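Local coordinates for protein NADH dehydrogenase, putative (Plasmodium falciparum, PDB 5JWC) that probably oxidises NADH and passes the electrons through its bound FAD to ubiquinone, as a type II NADH dehydrogenase, at residues D170-C175 against K220-F225; N439-T444 against F448-F453; H275-S278 against E284-K287. All coordinates share one frame; numbering follows the deposited sequence.

Contact 1: residues D170-C175 against K220-F225; sequences DILEKC and KDIFNF
I222 reaches across to L172 and C175 and carries its side of the contact alone. Its two branches do different work. CD1 ends against the last turn of helix 158-174, 3.5 Å from the carbonyl O of L172, and lies 4.1 Å from CB of C175, just beyond the helix end. CG2 lies 3.4 Å from the carbonyl O of C175. This is the tight part: aliphatic methyls set against backbone carbonyls where the helix runs out. CG1 of I222 lies between the backbone N and the carbonyl carbon, chi1 61°, and chi2 is extended, which carries CD1 out to the helix. L172 adds one methyl, with CD2 4.1 Å from CD1 of I222, and the two side chains cross obliquely. Y219 and V215 also touch L172.

D170, E173 and K174 find their polar partners away from I222. D170 pairs with K166, and K174 forms a salt bridge with E121 of the second subunit. OE1 of E173 takes a hydrogen bond from Y219 and a salt bridge from R87 of the second subunit. The solvent side is on the other segment, where K220, D221 and N224 are exposed. F223 turns back onto helix 198-218.

The contact joins the end of helix 158-174 to the short, weakly bonded helical turn 220-223, within the pyridine nucleotide-disulphide oxidoreductase region. Its chemistry is one isoleucine set on the C-terminal carbonyls of a helix. This implies dispersion and probably weak CH-to-carbonyl attraction, while the hydrogen bond to O of L172 comes from OG1 of T176.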
loop_
_atom_site.group_PDB
_atom_site.type_symbol
_atom_site.label_atom_id
_atom_site.label_comp_id
_atom_site.label_asym_id
_atom_site.label_seq_id
_atom_site.Cartn_x
_atom_site.Cartn_y
_atom_site.Cartn_z
ATOM N N ASP A 170 -7.476 12.748 0.929
ATOM C CA ASP A 170 -8.206 13.115 2.144
ATOM C C ASP A 170 -8.884 14.481 1.976
ATOM O O ASP A 170 -9.990 14.697 2.469
ATOM C CB ASP A 170 -7.273 13.189 3.368
ATOM C CG ASP A 170 -6.849 11.831 3.887
ATOM O OD1 ASP A 170 -5.819 11.790 4.595
ATOM O OD2 ASP A 170 -7.525 10.823 3.587
ATOM N N ILE A 171 -8.189 15.409 1.324
ATOM C CA ILE A 171 -8.697 16.771 1.174
ATOM C C ILE A 171 -9.908 16.771 0.266
ATOM O O ILE A 171 -10.875 17.484 0.526
ATOM C CB ILE A 171 -7.630 17.750 0.606
ATOM C CG1 ILE A 171 -6.515 17.990 1.626
ATOM C CG2 ILE A 171 -8.276 19.103 0.247
ATOM C CD1 ILE A 171 -5.246 18.602 1.010
ATOM N N LEU A 172 -9.866 15.969 -0.790
ATOM C CA LEU A 172 -11.005 15.868 -1.704
ATOM C C LEU A 172 -12.268 15.411 -0.971
ATOM O O LEU A 172 -13.358 15.948 -1.202
ATOM C CB LEU A 172 -10.719 14.900 -2.849
ATOM C CG LEU A 172 -9.586 15.217 -3.825
ATOM C CD1 LEU A 172 -9.463 14.039 -4.816
ATOM C CD2 LEU A 172 -9.886 16.536 -4.549
ATOM N N GLU A 173 -12.128 14.407 -0.106
ATOM C CA GLU A 173 -13.291 13.913 0.641
ATOM C C GLU A 173 -13.778 14.967 1.640
ATOM O O GLU A 173 -14.976 15.207 1.762
ATOM C CB GLU A 173 -12.977 12.596 1.355
ATOM C CG GLU A 173 -12.989 11.369 0.417
ATOM C CD GLU A 173 -14.335 11.121 -0.282
ATOM O OE1 GLU A 173 -14.343 10.453 -1.348
ATOM O OE2 GLU A 173 -15.390 11.588 0.214
ATOM N N LYS A 174 -12.847 15.616 2.328
ATOM C CA LYS A 174 -13.208 16.642 3.295
ATOM C C LYS A 174 -14.008 17.773 2.648
ATOM O O LYS A 174 -14.982 18.261 3.227
ATOM C CB LYS A 174 -11.952 17.192 3.964
ATOM C CG LYS A 174 -12.215 18.297 4.958
ATOM C CD LYS A 174 -10.916 18.812 5.556
ATOM C CE LYS A 174 -11.177 19.918 6.583
ATOM N NZ LYS A 174 -9.935 20.355 7.290
ATOM N N CYS A 175 -13.629 18.157 1.430
ATOM C CA CYS A 175 -14.294 19.253 0.722
ATOM C C CYS A 175 -15.604 18.871 0.042
ATOM O O CYS A 175 -16.258 19.719 -0.555
ATOM C CB CYS A 175 -13.357 19.846 -0.340
ATOM S SG CYS A 175 -11.981 20.722 0.394
ATOM N N LYS A 220 -16.949 15.997 -9.387
ATOM C CA LYS A 220 -17.280 17.094 -10.299
ATOM C C LYS A 220 -17.686 18.388 -9.584
ATOM O O LYS A 220 -17.342 19.477 -10.038
ATOM C CB LYS A 220 -18.378 16.671 -11.265
ATOM C CG LYS A 220 -18.609 17.692 -12.361
ATOM C CD LYS A 220 -19.745 17.303 -13.292
ATOM C CE LYS A 220 -20.023 18.434 -14.273
ATOM N NZ LYS A 220 -21.052 18.057 -15.281
ATOM N N ASP A 221 -18.363 18.273 -8.447
ATOM C CA ASP A 221 -18.871 19.452 -7.736
ATOM C C ASP A 221 -17.795 20.334 -7.106
ATOM O O ASP A 221 -18.073 21.483 -6.775
ATOM C CB ASP A 221 -19.863 19.025 -6.649
ATOM C CG ASP A 221 -21.215 18.605 -7.223
ATOM O OD1 ASP A 221 -21.918 17.793 -6.572
ATOM O OD2 ASP A 221 -21.571 19.087 -8.326
ATOM N N ILE A 222 -16.583 19.810 -6.920
ATOM C CA ILE A 222 -15.516 20.617 -6.334
ATOM C C ILE A 222 -14.356 20.817 -7.300
ATOM O O ILE A 222 -13.387 21.487 -6.960
ATOM C CB ILE A 222 -14.963 20.013 -5.016
ATOM C CG1 ILE A 222 -14.374 18.617 -5.253
ATOM C CG2 ILE A 222 -16.041 19.984 -3.922
ATOM C CD1 ILE A 222 -13.697 18.038 -4.008
ATOM N N PHE A 223 -14.465 20.250 -8.500
ATOM C CA PHE A 223 -13.390 20.319 -9.482
ATOM C C PHE A 223 -12.934 21.747 -9.703
ATOM O O PHE A 223 -11.731 22.027 -9.731
ATOM C CB PHE A 223 -13.814 19.714 -10.816
ATOM C CG PHE A 223 -12.838 19.987 -11.933
ATOM C CD1 PHE A 223 -11.648 19.278 -12.021
ATOM C CD2 PHE A 223 -13.099 20.971 -12.884
ATOM C CE1 PHE A 223 -10.733 19.538 -13.044
ATOM C CE2 PHE A 223 -12.192 21.240 -13.906
ATOM C CZ PHE A 223 -11.005 20.518 -13.987
ATOM N N ASN A 224 -13.907 22.646 -9.825
ATOM C CA ASN A 224 -13.658 24.044 -10.162
ATOM C C ASN A 224 -12.925 24.812 -9.078
ATOM O O ASN A 224 -12.384 25.875 -9.344
ATOM C CB ASN A 224 -14.982 24.756 -10.460
ATOM C CG ASN A 224 -15.569 24.363 -11.802
ATOM O OD1 ASN A 224 -14.848 24.206 -12.802
ATOM N ND2 ASN A 224 -16.892 24.206 -11.838
ATOM N N PHE A 225 -12.902 24.281 -7.858
ATOM C CA PHE A 225 -12.191 24.947 -6.764
ATOM C C PHE A 225 -10.733 24.521 -6.614
ATOM O O PHE A 225 -10.006 25.074 -5.799
ATOM C CB PHE A 225 -12.930 24.702 -5.453
ATOM C CG PHE A 225 -14.372 25.102 -5.506
ATOM C CD1 PHE A 225 -14.733 26.308 -6.087
ATOM C CD2 PHE A 225 -15.365 24.273 -5.007
ATOM C CE1 PHE A 225 -16.060 26.699 -6.149
ATOM C CE2 PHE A 225 -16.699 24.660 -5.068
ATOM C CZ PHE A 225 -17.044 25.870 -5.639
#

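Contact 2: residues N439-T444 against F448-F453; sequences NNFIHT and FNIPSF
F441 and I450 are the closest backbone pair, with CA atoms 6.6 Å apart, where the chain leaves helix 424-440 and doubles back on itself. Two turns start the reversal: a beta turn 441-444, closed by a weak bond from N of T444 to O of F441, and an ST turn at T444. F441 is the first residue to depart from helical backbone angles, and 448-453 has no regular structure.

The F441 side chain points to the returning chain and carries most of the contact. Its CB lies 3.7 Å from CG1 of I450. Further out, the ring meets P451: CE1 is 3.9 Å from CD of the proline, and the two side chains cross at about a right angle. CG of F441 is anti to its carbonyl carbon, chi1 -71°, which lays the ring along I450 and on to P451. I450, extended at chi2, also reaches I442, its CD1 4.4 Å from CG1 of I442. I450 packs on Y433 and V437 of the helix as well as on F441.

The contact lies at the surface and the polar side chains stay at its margins. N449 turns its amide away from F441, and its ND2 bonds to Q446. OG1 of T444 donates to the carbonyl O of F441 at 2.9 Å. The donor stands above the carbonyl plane, 42° out of it. The same OG1 accepts from N of Q446, which makes the ST turn. On the loop side, the carbonyl O of P451 is bonded to Y433. The ring of F441 also approaches the backbone obliquely, its CE1 3.4 Å from the carbonyl O of N449.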
loop_
_atom_site.group_PDB
_atom_site.type_symbol
_atom_site.label_atom_id
_atom_site.label_comp_id
_atom_site.label_asym_id
_atom_site.label_seq_id
_atom_site.Cartn_x
_atom_site.Cartn_y
_atom_site.Cartn_z
ATOM N N ASN A 439 36.082 -6.765 -8.786
ATOM C CA ASN A 439 36.043 -8.062 -9.453
ATOM C C ASN A 439 37.290 -8.388 -10.276
ATOM O O ASN A 439 37.709 -9.545 -10.329
ATOM C CB ASN A 439 34.829 -8.180 -10.385
ATOM C CG ASN A 439 33.488 -8.199 -9.630
ATOM O OD1 ASN A 439 33.446 -8.422 -8.426
ATOM N ND2 ASN A 439 32.389 -7.976 -10.360
ATOM N N ASN A 440 37.856 -7.385 -10.943
ATOM C CA ASN A 440 38.826 -7.650 -12.008
ATOM C C ASN A 440 40.172 -6.935 -11.914
ATOM O O ASN A 440 41.016 -7.077 -12.793
ATOM C CB ASN A 440 38.183 -7.310 -13.346
ATOM C CG ASN A 440 37.057 -8.251 -13.698
ATOM O OD1 ASN A 440 37.175 -9.473 -13.546
ATOM N ND2 ASN A 440 35.951 -7.693 -14.161
ATOM N N PHE A 441 40.376 -6.164 -10.857
ATOM C CA PHE A 441 41.608 -5.422 -10.703
ATOM C C PHE A 441 42.221 -5.674 -9.330
ATOM O O PHE A 441 43.384 -6.069 -9.234
ATOM C CB PHE A 441 41.374 -3.917 -10.917
ATOM C CG PHE A 441 41.099 -3.531 -12.362
ATOM C CD1 PHE A 441 42.097 -2.986 -13.150
ATOM C CD2 PHE A 441 39.843 -3.711 -12.925
ATOM C CE1 PHE A 441 41.854 -2.626 -14.468
ATOM C CE2 PHE A 441 39.593 -3.353 -14.251
ATOM C CZ PHE A 441 40.602 -2.809 -15.020
ATOM N N ILE A 442 41.443 -5.469 -8.269
ATOM C CA ILE A 442 41.956 -5.685 -6.917
ATOM C C ILE A 442 42.349 -7.164 -6.669
ATOM O O ILE A 442 41.588 -8.082 -6.974
ATOM C CB ILE A 442 40.937 -5.212 -5.868
ATOM C CG1 ILE A 442 40.729 -3.694 -5.999
ATOM C CG2 ILE A 442 41.424 -5.523 -4.474
ATOM C CD1 ILE A 442 39.740 -3.128 -5.030
ATOM N N HIS A 443 43.556 -7.358 -6.128
ATOM C CA HIS A 443 44.182 -8.677 -5.911
ATOM C C HIS A 443 44.270 -9.527 -7.179
ATOM O O HIS A 443 43.925 -10.714 -7.183
ATOM C CB HIS A 443 43.448 -9.438 -4.804
ATOM C CG HIS A 443 43.715 -8.900 -3.439
ATOM N ND1 HIS A 443 45.002 -8.700 -2.962
ATOM C CD2 HIS A 443 42.889 -8.475 -2.458
ATOM C CE1 HIS A 443 44.942 -8.195 -1.739
ATOM N NE2 HIS A 443 43.667 -8.051 -1.414
ATOM N N THR A 444 44.714 -8.887 -8.256
ATOM C CA THR A 444 45.005 -9.534 -9.533
ATOM C C THR A 444 46.204 -8.801 -10.131
ATOM O O THR A 444 46.640 -7.779 -9.586
ATOM C CB THR A 444 43.815 -9.493 -10.527
ATOM O OG1 THR A 444 43.775 -8.216 -11.177
ATOM C CG2 THR A 444 42.479 -9.762 -9.831
ATOM N N PHE A 448 47.416 -2.433 -10.470
ATOM C CA PHE A 448 48.056 -1.130 -10.619
ATOM C C PHE A 448 47.655 -0.457 -11.923
ATOM O O PHE A 448 48.124 0.636 -12.225
ATOM C CB PHE A 448 49.581 -1.265 -10.551
ATOM C CG PHE A 448 50.069 -1.904 -9.287
ATOM C CD1 PHE A 448 49.773 -1.334 -8.054
ATOM C CD2 PHE A 448 50.809 -3.077 -9.326
ATOM C CE1 PHE A 448 50.211 -1.917 -6.882
ATOM C CE2 PHE A 448 51.254 -3.667 -8.161
ATOM C CZ PHE A 448 50.954 -3.086 -6.933
ATOM N N ASN A 449 46.810 -1.135 -12.697
ATOM C CA ASN A 449 46.237 -0.562 -13.908
ATOM C C ASN A 449 44.792 -0.083 -13.729
ATOM O O ASN A 449 44.028 -0.077 -14.687
ATOM C CB ASN A 449 46.273 -1.569 -15.057
ATOM C CG ASN A 449 47.679 -1.916 -15.490
ATOM O OD1 ASN A 449 48.642 -1.229 -15.136
ATOM N ND2 ASN A 449 47.804 -2.971 -16.287
ATOM N N ILE A 450 44.418 0.306 -12.515
ATOM C CA ILE A 450 43.055 0.781 -12.257
ATOM C C ILE A 450 42.865 2.186 -12.827
ATOM O O ILE A 450 43.514 3.134 -12.373
ATOM C CB ILE A 450 42.731 0.795 -10.743
ATOM C CG1 ILE A 450 42.784 -0.626 -10.159
ATOM C CG2 ILE A 450 41.369 1.450 -10.475
ATOM C CD1 ILE A 450 42.598 -0.670 -8.640
ATOM N N PRO A 451 41.981 2.326 -13.835
ATOM C CA PRO A 451 41.733 3.659 -14.419
ATOM C C PRO A 451 40.857 4.559 -13.518
ATOM O O PRO A 451 40.140 4.063 -12.639
ATOM C CB PRO A 451 41.015 3.338 -15.729
ATOM C CG PRO A 451 40.313 2.022 -15.463
ATOM C CD PRO A 451 41.228 1.259 -14.521
ATOM N N SER A 452 40.908 5.874 -13.731
ATOM C CA SER A 452 40.092 6.778 -12.926
ATOM C C SER A 452 38.624 6.688 -13.358
ATOM O O SER A 452 38.322 6.234 -14.458
ATOM C CB SER A 452 40.575 8.219 -13.056
ATOM O OG SER A 452 40.378 8.679 -14.386
ATOM N N PHE A 453 37.712 7.126 -12.501
ATOM C CA PHE A 453 36.310 7.114 -12.889
ATOM C C PHE A 453 35.938 8.323 -13.749
ATOM O O PHE A 453 36.158 9.466 -13.362
ATOM C CB PHE A 453 35.388 7.081 -11.673
ATOM C CG PHE A 453 33.934 7.216 -12.043
ATOM C CD1 PHE A 453 33.282 6.177 -12.701
ATOM C CD2 PHE A 453 33.237 8.391 -11.791
ATOM C CE1 PHE A 453 31.942 6.296 -13.072
ATOM C CE2 PHE A 453 31.904 8.525 -12.172
ATOM C CZ PHE A 453 31.258 7.479 -12.810
#

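Contact 3: residues H275-S278 against E284-K287; sequences HIQS and EKKK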
loop_
_atom_site.group_PDB
_atom_site.type_symbol
_atom_site.label_atom_id
_atom_site.label_comp_id
_atom_site.label_asym_id
_atom_site.label_seq_id
_atom_site.Cartn_x
_atom_site.Cartn_y
_atom_site.Cartn_z
ATOM N N HIS A 275 4.535 32.247 2.669
ATOM C CA HIS A 275 4.922 33.513 2.080
ATOM C C HIS A 275 5.969 33.310 1.006
ATOM O O HIS A 275 6.927 32.569 1.176
ATOM C CB HIS A 275 5.459 34.480 3.143
ATOM C CG HIS A 275 4.385 35.162 3.924
ATOM N ND1 HIS A 275 3.827 34.612 5.062
ATOM C CD2 HIS A 275 3.739 36.335 3.717
ATOM C CE1 HIS A 275 2.894 35.426 5.527
ATOM N NE2 HIS A 275 2.821 36.476 4.731
ATOM N N ILE A 276 5.792 33.983 -0.113
ATOM C CA ILE A 276 6.849 33.992 -1.108
ATOM C C ILE A 276 7.416 35.389 -1.381
ATOM O O ILE A 276 6.762 36.392 -1.143
ATOM C CB ILE A 276 6.391 33.376 -2.450
ATOM C CG1 ILE A 276 5.158 34.103 -3.024
ATOM C CG2 ILE A 276 6.159 31.865 -2.269
ATOM C CD1 ILE A 276 4.683 33.552 -4.384
ATOM N N GLN A 277 8.607 35.402 -1.942
ATOM C CA GLN A 277 9.430 36.558 -2.161
ATOM C C GLN A 277 9.911 36.614 -3.629
ATOM O O GLN A 277 10.372 35.608 -4.208
ATOM C CB GLN A 277 10.495 36.473 -1.106
ATOM C CG GLN A 277 11.639 37.434 -1.227
ATOM C CD GLN A 277 11.929 38.206 0.106
ATOM O OE1 GLN A 277 11.892 37.672 1.232
ATOM N NE2 GLN A 277 12.339 39.498 -0.080
ATOM N N SER A 278 9.633 37.738 -4.286
ATOM C CA SER A 278 10.082 37.930 -5.667
ATOM C C SER A 278 11.608 37.888 -5.722
ATOM O O SER A 278 12.309 38.407 -4.841
ATOM C CB SER A 278 9.594 39.256 -6.256
ATOM O OG SER A 278 10.146 39.442 -7.555
ATOM N N GLU A 284 8.875 42.899 -2.806
ATOM C CA GLU A 284 7.593 42.273 -3.118
ATOM C C GLU A 284 7.479 40.876 -2.509
ATOM O O GLU A 284 8.292 39.980 -2.781
ATOM C CB GLU A 284 7.373 42.216 -4.632
ATOM C CG GLU A 284 7.083 43.576 -5.258
ATOM C CD GLU A 284 5.872 44.273 -4.632
ATOM O OE1 GLU A 284 4.727 43.825 -4.891
ATOM O OE2 GLU A 284 6.068 45.265 -3.882
ATOM N N LYS A 285 6.465 40.721 -1.668
ATOM C CA LYS A 285 6.157 39.461 -1.015
ATOM C C LYS A 285 4.703 39.143 -1.302
ATOM O O LYS A 285 3.928 40.038 -1.631
ATOM C CB LYS A 285 6.394 39.543 0.495
ATOM C CG LYS A 285 7.830 39.732 0.916
ATOM C CD LYS A 285 7.896 40.133 2.391
ATOM C CE LYS A 285 9.336 40.231 2.873
ATOM N NZ LYS A 285 10.134 41.116 1.985
ATOM N N LYS A 286 4.336 37.868 -1.215
ATOM C CA LYS A 286 2.932 37.488 -1.325
ATOM C C LYS A 286 2.626 36.407 -0.303
ATOM O O LYS A 286 3.475 35.568 0.001
ATOM C CB LYS A 286 2.579 36.991 -2.738
ATOM C CG LYS A 286 3.209 37.786 -3.889
ATOM C CD LYS A 286 2.260 38.829 -4.514
ATOM C CE LYS A 286 3.034 39.956 -5.201
ATOM N NZ LYS A 286 2.766 41.295 -4.604
ATOM N N LYS A 287 1.420 36.457 0.241
ATOM C CA LYS A 287 0.933 35.452 1.174
ATOM C C LYS A 287 -0.061 34.616 0.392
ATOM O O LYS A 287 -0.901 35.172 -0.318
ATOM C CB LYS A 287 0.283 36.102 2.401
ATOM C CG LYS A 287 -0.170 35.145 3.505
ATOM C CD LYS A 287 -0.754 35.935 4.674
ATOM C CE LYS A 287 -1.601 35.073 5.608
ATOM N NZ LYS A 287 -2.771 34.435 4.939
#
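I276 and K286 pair through two backbone hydrogen bonds. N of I276 gives to O of K286 at 2.8 Å, with an angle of 161° at the hydrogen. N of K286 gives to O of I276, also at 2.8 Å. A third, nearly straight bond of 172° runs from N of S278 to O of E284, 3.0 Å long. Weaker CA-H...O contacts flank these bonds: CA of K285 to O of I276, and CA of H275 to O of K286.

Within the second segment, NZ of K286 makes a salt bridge to OE1 of E284 at 3.2 Å. It meets the anti side of the carboxylate, 31° out of its plane. K286 can reach back because its chain is bent at chi2 and again at chi4. OG of S278 takes the amide of L280, forming an ST turn beyond the strand, and that of N281 as well.

The two strands form an antiparallel beta hairpin, the second and third strands of a three-stranded sheet. Strand 264-269 lies on the other side of 273-278 and bonds to H275 and Q277. H275 with K287 and Q277 with K285 are non-hydrogen-bonded pairs, on the face opposite I276 and K286.

On the first of these faces, K287 runs its aliphatic chain past the H275 ring. CG of K287 lies over one face of the ring, 3.5 Å from NE2. Q277 and K285 lie side by side and point the same way. NE2 of Q277 and NZ of K285 are both donors, so their closeness is not a bond. On the opposite face, CB of K286 packs on CG1 of I276. At the turn end, CB of S278 and CB of E284 touch at 4.0 Å.

In the fold
The three contacts follow one another along the chain, and none nests in or crosses another. From the N terminus, contact 1 comes first. It closes a long loop of 44 mostly helical residues and ties the end of helix 158-174 to the helical turn 220-223. Contact 3 follows, closing the five residues between its segments and pairing strands 273-278 and 285-289. Both lie in the pyridine nucleotide-disulphide oxidoreductase range, with centres about 27 Å apart. Contact 2 comes last. It closes the three residues between its segments, and folds the loop before strand 460-465 back on the end of helix 424-440. It lies on the opposite side of the chain's centre from the other two.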